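Side-chain contacts in precorrin-2 dehydrogenase (Bacillus megaterium, PDB 3DFZ), which catalyses the NAD(+)-dependent dehydrogenation of precorrin-2 to sirohydrochlorin, a precursor of both siroheme and, by the anaerobic route, adenosylcobalamin: residues E70-G75 with V79-V84; T173-E178 with T198-D203. All coordinates share one frame; numbering follows the deposited sequence.

The two contacts sit on opposite sides of the chain's centre, with their own centres about 42 Å apart, and share no helix or strand. Contact 1 lies at the surface of the NAD(P)-binding domain, where it ties helix 66-73 to strand 77-80 and the turn that follows. Contact 2 is buried in the helical C-terminal domain, joining helix 168-184 to the end of helix 190-199 and the link beyond it. Their chemistry follows their place: a two-pronged salt bridge carries contact 1, backed by one valine, whereas contact 2 is wholly apolar between its segments. The second subunit packs against contact 2 but does not touch contact 1.

Contact 1: E70-G75 with V79-V84; sequences EWEAKG and VKRKKV
Glu72 and Arg81 join helix 66-73 to the turn that follows strand 77-80; helix and strand are the last two elements of a beta-alpha-beta unit in the parallel, Rossmann-type NAD(P)-binding sheet. The charged part is an end-on salt bridge with two hydrogen bonds. Arg81 NH2 donates to Glu72 OE1 at 3.1 Å, nearly straight at 168°, and NH1 reaches Glu72 OE2, also at 3.1 Å. The flat groups are not coplanar: their planes stand 55° apart, and both nitrogens come in from above the carboxylate plane, although OE1 lies in the plane of the guanidinium. Arg81 is the centre of an inverse gamma turn, and its chain, extended from CG to NE, brings the guanidinium back to meet the helix. Its side chain is also about 6 Å from that of Pro62, a probable NAD(+)-binding residue.

The apolar part belongs to Val79, which points at the helix and serves both partners of the salt bridge. With CG1 anti to the backbone N (chi1 -177°), its two methyls divide the work. Val79 CG2 packs 3.5 Å from Glu72 CG, while Val79 CG1 lies 3.8 Å above the guanidinium plane of Arg81, over its centre.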
loop_
_atom_site.group_PDB
_atom_site.type_symbol
_atom_site.label_atom_id
_atom_site.label_comp_id
_atom_site.label_asym_id
_atom_site.label_seq_id
_atom_site.Cartn_x
_atom_site.Cartn_y
_atom_site.Cartn_z
ATOM N N GLU B 70 27.756 6.771 0.864
ATOM C CA GLU B 70 27.706 7.543 -0.385
ATOM C C GLU B 70 26.494 8.493 -0.427
ATOM O O GLU B 70 26.618 9.634 -0.891
ATOM C CB GLU B 70 27.722 6.608 -1.597
ATOM C CG GLU B 70 27.671 7.282 -2.988
ATOM C CD GLU B 70 28.797 8.305 -3.289
ATOM O OE1 GLU B 70 29.723 8.527 -2.462
ATOM O OE2 GLU B 70 28.740 8.905 -4.389
ATOM N N TRP B 71 25.345 8.014 0.053
ATOM C CA TRP B 71 24.139 8.831 0.186
ATOM C C TRP B 71 24.308 9.962 1.216
ATOM O O TRP B 71 23.855 11.077 0.995
ATOM C CB TRP B 71 22.930 7.960 0.561
ATOM C CG TRP B 71 22.496 6.998 -0.524
ATOM C CD1 TRP B 71 22.521 7.213 -1.872
ATOM C CD2 TRP B 71 21.944 5.685 -0.336
ATOM N NE1 TRP B 71 22.023 6.117 -2.536
ATOM C CE2 TRP B 71 21.661 5.164 -1.620
ATOM C CE3 TRP B 71 21.648 4.903 0.793
ATOM C CZ2 TRP B 71 21.106 3.881 -1.813
ATOM C CZ3 TRP B 71 21.089 3.625 0.602
ATOM C CH2 TRP B 71 20.835 3.131 -0.693
ATOM N N GLU B 72 24.955 9.656 2.330
ATOM C CA GLU B 72 25.327 10.664 3.317
ATOM C C GLU B 72 26.249 11.721 2.696
ATOM O O GLU B 72 26.000 12.927 2.833
ATOM C CB GLU B 72 26.014 9.996 4.517
ATOM C CG GLU B 72 26.051 10.862 5.770
ATOM C CD GLU B 72 27.334 10.683 6.592
ATOM O OE1 GLU B 72 28.329 10.076 6.077
ATOM O OE2 GLU B 72 27.331 11.185 7.745
ATOM N N ALA B 73 27.282 11.258 1.981
ATOM C CA ALA B 73 28.243 12.134 1.323
ATOM C C ALA B 73 27.619 12.922 0.182
ATOM O O ALA B 73 28.120 13.986 -0.194
ATOM C CB ALA B 73 29.444 11.337 0.831
ATOM N N LYS B 74 26.523 12.400 -0.371
ATOM C CA LYS B 74 25.775 13.095 -1.415
ATOM C C LYS B 74 24.731 14.055 -0.814
ATOM O O LYS B 74 24.077 14.817 -1.548
ATOM C CB LYS B 74 25.134 12.098 -2.377
ATOM C CG LYS B 74 26.114 11.498 -3.376
ATOM C CD LYS B 74 25.462 10.356 -4.143
ATOM C CE LYS B 74 26.130 10.160 -5.496
ATOM N NZ LYS B 74 25.684 8.897 -6.159
ATOM N N GLY B 75 24.600 14.017 0.519
ATOM C CA GLY B 75 23.694 14.902 1.271
ATOM C C GLY B 75 22.240 14.589 0.978
ATOM O O GLY B 75 21.473 15.468 0.570
ATOM N N VAL B 79 23.471 10.530 9.067
ATOM C CA VAL B 79 23.874 9.349 9.821
ATOM C C VAL B 79 24.228 9.712 11.289
ATOM O O VAL B 79 24.867 10.739 11.561
ATOM C CB VAL B 79 25.082 8.617 9.139
ATOM C CG1 VAL B 79 25.453 7.346 9.896
ATOM C CG2 VAL B 79 24.762 8.262 7.699
ATOM N N LYS B 80 23.761 8.871 12.210
ATOM C CA LYS B 80 24.058 8.942 13.642
ATOM C C LYS B 80 24.822 7.646 13.945
ATOM O O LYS B 80 24.239 6.559 13.929
ATOM C CB LYS B 80 22.739 9.048 14.414
ATOM C CG LYS B 80 22.785 9.404 15.892
ATOM C CD LYS B 80 21.774 10.564 16.114
ATOM C CE LYS B 80 21.253 10.738 17.558
ATOM N NZ LYS B 80 22.261 11.206 18.572
ATOM N N ARG B 81 26.134 7.756 14.156
ATOM C CA ARG B 81 27.004 6.572 14.274
ATOM C C ARG B 81 27.125 6.069 15.697
ATOM O O ARG B 81 28.091 6.342 16.388
ATOM C CB ARG B 81 28.388 6.823 13.666
ATOM C CG ARG B 81 28.436 6.532 12.201
ATOM C CD ARG B 81 29.583 7.231 11.492
ATOM N NE ARG B 81 29.512 7.005 10.043
ATOM C CZ ARG B 81 29.185 7.930 9.142
ATOM N NH1 ARG B 81 28.911 9.170 9.515
ATOM N NH2 ARG B 81 29.154 7.619 7.856
ATOM N N LYS B 82 26.123 5.310 16.101
ATOM C CA LYS B 82 25.950 4.831 17.457
ATOM C C LYS B 82 24.734 3.882 17.452
ATOM O O LYS B 82 24.018 3.769 16.444
ATOM C CB LYS B 82 25.718 6.008 18.417
ATOM C CG LYS B 82 24.484 6.849 18.111
ATOM C CD LYS B 82 24.124 7.723 19.297
ATOM C CE LYS B 82 22.609 7.812 19.463
ATOM N NZ LYS B 82 22.188 7.862 20.906
ATOM N N LYS B 83 24.496 3.217 18.580
ATOM C CA LYS B 83 23.284 2.447 18.744
ATOM C C LYS B 83 22.179 3.411 19.147
ATOM O O LYS B 83 22.444 4.463 19.724
ATOM C CB LYS B 83 23.462 1.344 19.797
ATOM C CG LYS B 83 24.534 0.289 19.460
ATOM C CD LYS B 83 24.229 -1.096 20.074
ATOM C CE LYS B 83 24.106 -1.086 21.612
ATOM N NZ LYS B 83 23.887 -2.472 22.177
ATOM N N VAL B 84 20.945 3.030 18.841
ATOM C CA VAL B 84 19.740 3.816 19.121
ATOM C C VAL B 84 19.462 3.941 20.614
ATOM O O VAL B 84 19.663 3.000 21.383
ATOM C CB VAL B 84 18.520 3.141 18.474
ATOM C CG1 VAL B 84 17.438 4.164 18.127
ATOM C CG2 VAL B 84 18.965 2.374 17.244
#

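Contact 2: T173-E178 with T198-D203; sequences TQFLYE and TEIIDD
Leu176 and Phe175, neighbours on helix 168-184, meet Ile200 and Ile201 just beyond helix 190-199, in the helical C-terminal domain. This is a helix packed against the link that leads from helix 190-199 into helix 203-207, and all four touching side chains are buried.

Leu176 and Ile200 run past each other in opposite directions, side by side. The leucine CD2 methyl lies 3.5 Å from Ile200 CD1 and 3.7 Å from Ile200 CG1, so it rests along the outer arm of the isoleucine. That arm is placed by chi1 of 58°, which sets CG1 between the backbone N and the carbonyl carbon and leaves CG2 beside the N. The two branches thereby serve different partners. The CG1-CD1 arm goes to Leu176, while the CG2 branch and the CB from which both spring face Phe175.

Phe175 offers its ring edge rather than a face. CE2 comes 4.0 Å from Ile200 CB, which lies near the ring plane, and CZ is 4.1 Å from Ile200 CG2. Around this pair, Tyr205 of helix 203-207 touches both Phe175 and Ile200, while Phe215 of helix 209-218 also packs on Ile200.

Ile201 crosses Leu176 at about a right angle and reaches it with its end alone. Both leucine methyls thus find isoleucine partners, CD2 touching Ile200 and Ile201 and CD1 touching Ile201. Ser150 of the second subunit packs on both Leu176 and Ile201, which places this part of the contact at the dimer interface. Here the Ile201 CD1 methyl sits 3.8 Å from Leu176 CD2 and 4.1 Å from Leu176 CD1.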
loop_
_atom_site.group_PDB
_atom_site.type_symbol
_atom_site.label_atom_id
_atom_site.label_comp_id
_atom_site.label_asym_id
_atom_site.label_seq_id
_atom_site.Cartn_x
_atom_site.Cartn_y
_atom_site.Cartn_z
ATOM N N THR B 173 2.510 2.774 -21.092
ATOM C CA THR B 173 2.144 3.799 -20.106
ATOM C C THR B 173 2.831 5.117 -20.435
ATOM O O THR B 173 2.384 6.174 -19.990
ATOM C CB THR B 173 2.401 3.361 -18.638
ATOM O OG1 THR B 173 3.762 2.891 -18.481
ATOM C CG2 THR B 173 1.431 2.250 -18.281
ATOM N N GLN B 174 3.894 5.049 -21.239
ATOM C CA GLN B 174 4.509 6.256 -21.784
ATOM C C GLN B 174 3.610 6.888 -22.830
ATOM O O GLN B 174 3.430 8.105 -22.821
ATOM C CB GLN B 174 5.939 5.995 -22.334
ATOM C CG GLN B 174 6.591 7.200 -23.058
ATOM C CD GLN B 174 6.798 8.464 -22.170
ATOM O OE1 GLN B 174 6.961 8.375 -20.948
ATOM N NE2 GLN B 174 6.800 9.634 -22.806
ATOM N N PHE B 175 3.081 6.075 -23.758
ATOM C CA PHE B 175 2.008 6.545 -24.665
ATOM C C PHE B 175 0.839 7.143 -23.886
ATOM O O PHE B 175 0.381 8.240 -24.190
ATOM C CB PHE B 175 1.511 5.403 -25.584
ATOM C CG PHE B 175 0.134 5.657 -26.221
ATOM C CD1 PHE B 175 -0.003 6.516 -27.310
ATOM C CD2 PHE B 175 -1.010 5.027 -25.725
ATOM C CE1 PHE B 175 -1.270 6.757 -27.905
ATOM C CE2 PHE B 175 -2.294 5.259 -26.320
ATOM C CZ PHE B 175 -2.412 6.124 -27.416
ATOM N N LEU B 176 0.338 6.402 -22.900
ATOM C CA LEU B 176 -0.835 6.858 -22.131
ATOM C C LEU B 176 -0.584 8.143 -21.397
ATOM O O LEU B 176 -1.505 8.945 -21.225
ATOM C CB LEU B 176 -1.318 5.789 -21.123
ATOM C CG LEU B 176 -1.887 4.489 -21.707
ATOM C CD1 LEU B 176 -2.146 3.465 -20.601
ATOM C CD2 LEU B 176 -3.167 4.781 -22.482
ATOM N N TYR B 177 0.646 8.325 -20.921
ATOM C CA TYR B 177 1.022 9.544 -20.185
ATOM C C TYR B 177 0.959 10.762 -21.115
ATOM O O TYR B 177 0.307 11.766 -20.783
ATOM C CB TYR B 177 2.409 9.407 -19.533
ATOM C CG TYR B 177 2.760 10.615 -18.661
ATOM C CD1 TYR B 177 2.189 10.773 -17.389
ATOM C CD2 TYR B 177 3.629 11.597 -19.116
ATOM C CE1 TYR B 177 2.478 11.868 -16.611
ATOM C CE2 TYR B 177 3.929 12.682 -18.350
ATOM C CZ TYR B 177 3.351 12.830 -17.094
ATOM O OH TYR B 177 3.655 13.929 -16.313
ATOM N N GLU B 178 1.603 10.662 -22.283
ATOM C CA GLU B 178 1.533 11.723 -23.287
ATOM C C GLU B 178 0.092 12.038 -23.693
ATOM O O GLU B 178 -0.270 13.194 -23.809
ATOM C CB GLU B 178 2.391 11.384 -24.503
ATOM C CG GLU B 178 2.405 12.428 -25.606
ATOM C CD GLU B 178 3.405 12.101 -26.715
ATOM O OE1 GLU B 178 4.259 11.191 -26.540
ATOM O OE2 GLU B 178 3.360 12.784 -27.755
ATOM N N THR B 198 -10.753 6.921 -22.256
ATOM C CA THR B 198 -11.321 5.559 -22.216
ATOM C C THR B 198 -10.935 4.756 -23.449
ATOM O O THR B 198 -10.595 3.571 -23.357
ATOM C CB THR B 198 -12.874 5.597 -22.160
ATOM O OG1 THR B 198 -13.275 6.475 -21.116
ATOM C CG2 THR B 198 -13.462 4.224 -21.878
ATOM N N GLU B 199 -11.018 5.431 -24.593
ATOM C CA GLU B 199 -10.864 4.868 -25.934
ATOM C C GLU B 199 -9.558 4.063 -26.087
ATOM O O GLU B 199 -9.517 3.022 -26.743
ATOM C CB GLU B 199 -10.898 6.031 -26.944
ATOM C CG GLU B 199 -10.947 5.628 -28.407
ATOM C CD GLU B 199 -11.583 6.692 -29.292
ATOM O OE1 GLU B 199 -10.912 7.729 -29.547
ATOM O OE2 GLU B 199 -12.755 6.490 -29.737
ATOM N N ILE B 200 -8.521 4.541 -25.416
ATOM C CA ILE B 200 -7.163 4.109 -25.632
ATOM C C ILE B 200 -6.756 2.987 -24.684
ATOM O O ILE B 200 -5.588 2.659 -24.609
ATOM C CB ILE B 200 -6.166 5.331 -25.516
ATOM C CG1 ILE B 200 -6.284 6.015 -24.160
ATOM C CG2 ILE B 200 -6.417 6.300 -26.642
ATOM C CD1 ILE B 200 -5.253 7.208 -23.914
ATOM N N ILE B 201 -7.727 2.441 -23.943
ATOM C CA ILE B 201 -7.504 1.290 -23.077
ATOM C C ILE B 201 -8.011 -0.011 -23.729
ATOM O O ILE B 201 -9.155 -0.400 -23.535
ATOM C CB ILE B 201 -8.177 1.475 -21.678
ATOM C CG1 ILE B 201 -7.767 2.803 -21.009
ATOM C CG2 ILE B 201 -7.892 0.292 -20.751
ATOM C CD1 ILE B 201 -6.260 3.107 -20.961
ATOM N N ASP B 202 -7.158 -0.644 -24.528
ATOM C CA ASP B 202 -7.308 -2.044 -24.939
ATOM C C ASP B 202 -5.944 -2.654 -25.366
ATOM O O ASP B 202 -4.950 -1.954 -25.403
ATOM C CB ASP B 202 -8.379 -2.216 -26.025
ATOM C CG ASP B 202 -8.022 -1.544 -27.337
ATOM O OD1 ASP B 202 -6.868 -1.610 -27.786
ATOM O OD2 ASP B 202 -8.931 -0.959 -27.954
ATOM N N ASP B 203 -5.927 -3.948 -25.706
ATOM C CA ASP B 203 -4.693 -4.659 -26.107
ATOM C C ASP B 203 -4.047 -4.112 -27.378
ATOM O O ASP B 203 -2.810 -4.091 -27.507
ATOM C CB ASP B 203 -4.967 -6.166 -26.256
ATOM C CG ASP B 203 -5.241 -6.859 -24.923
ATOM O OD1 ASP B 203 -4.681 -6.423 -23.894
ATOM O OD2 ASP B 203 -5.979 -7.875 -24.909
#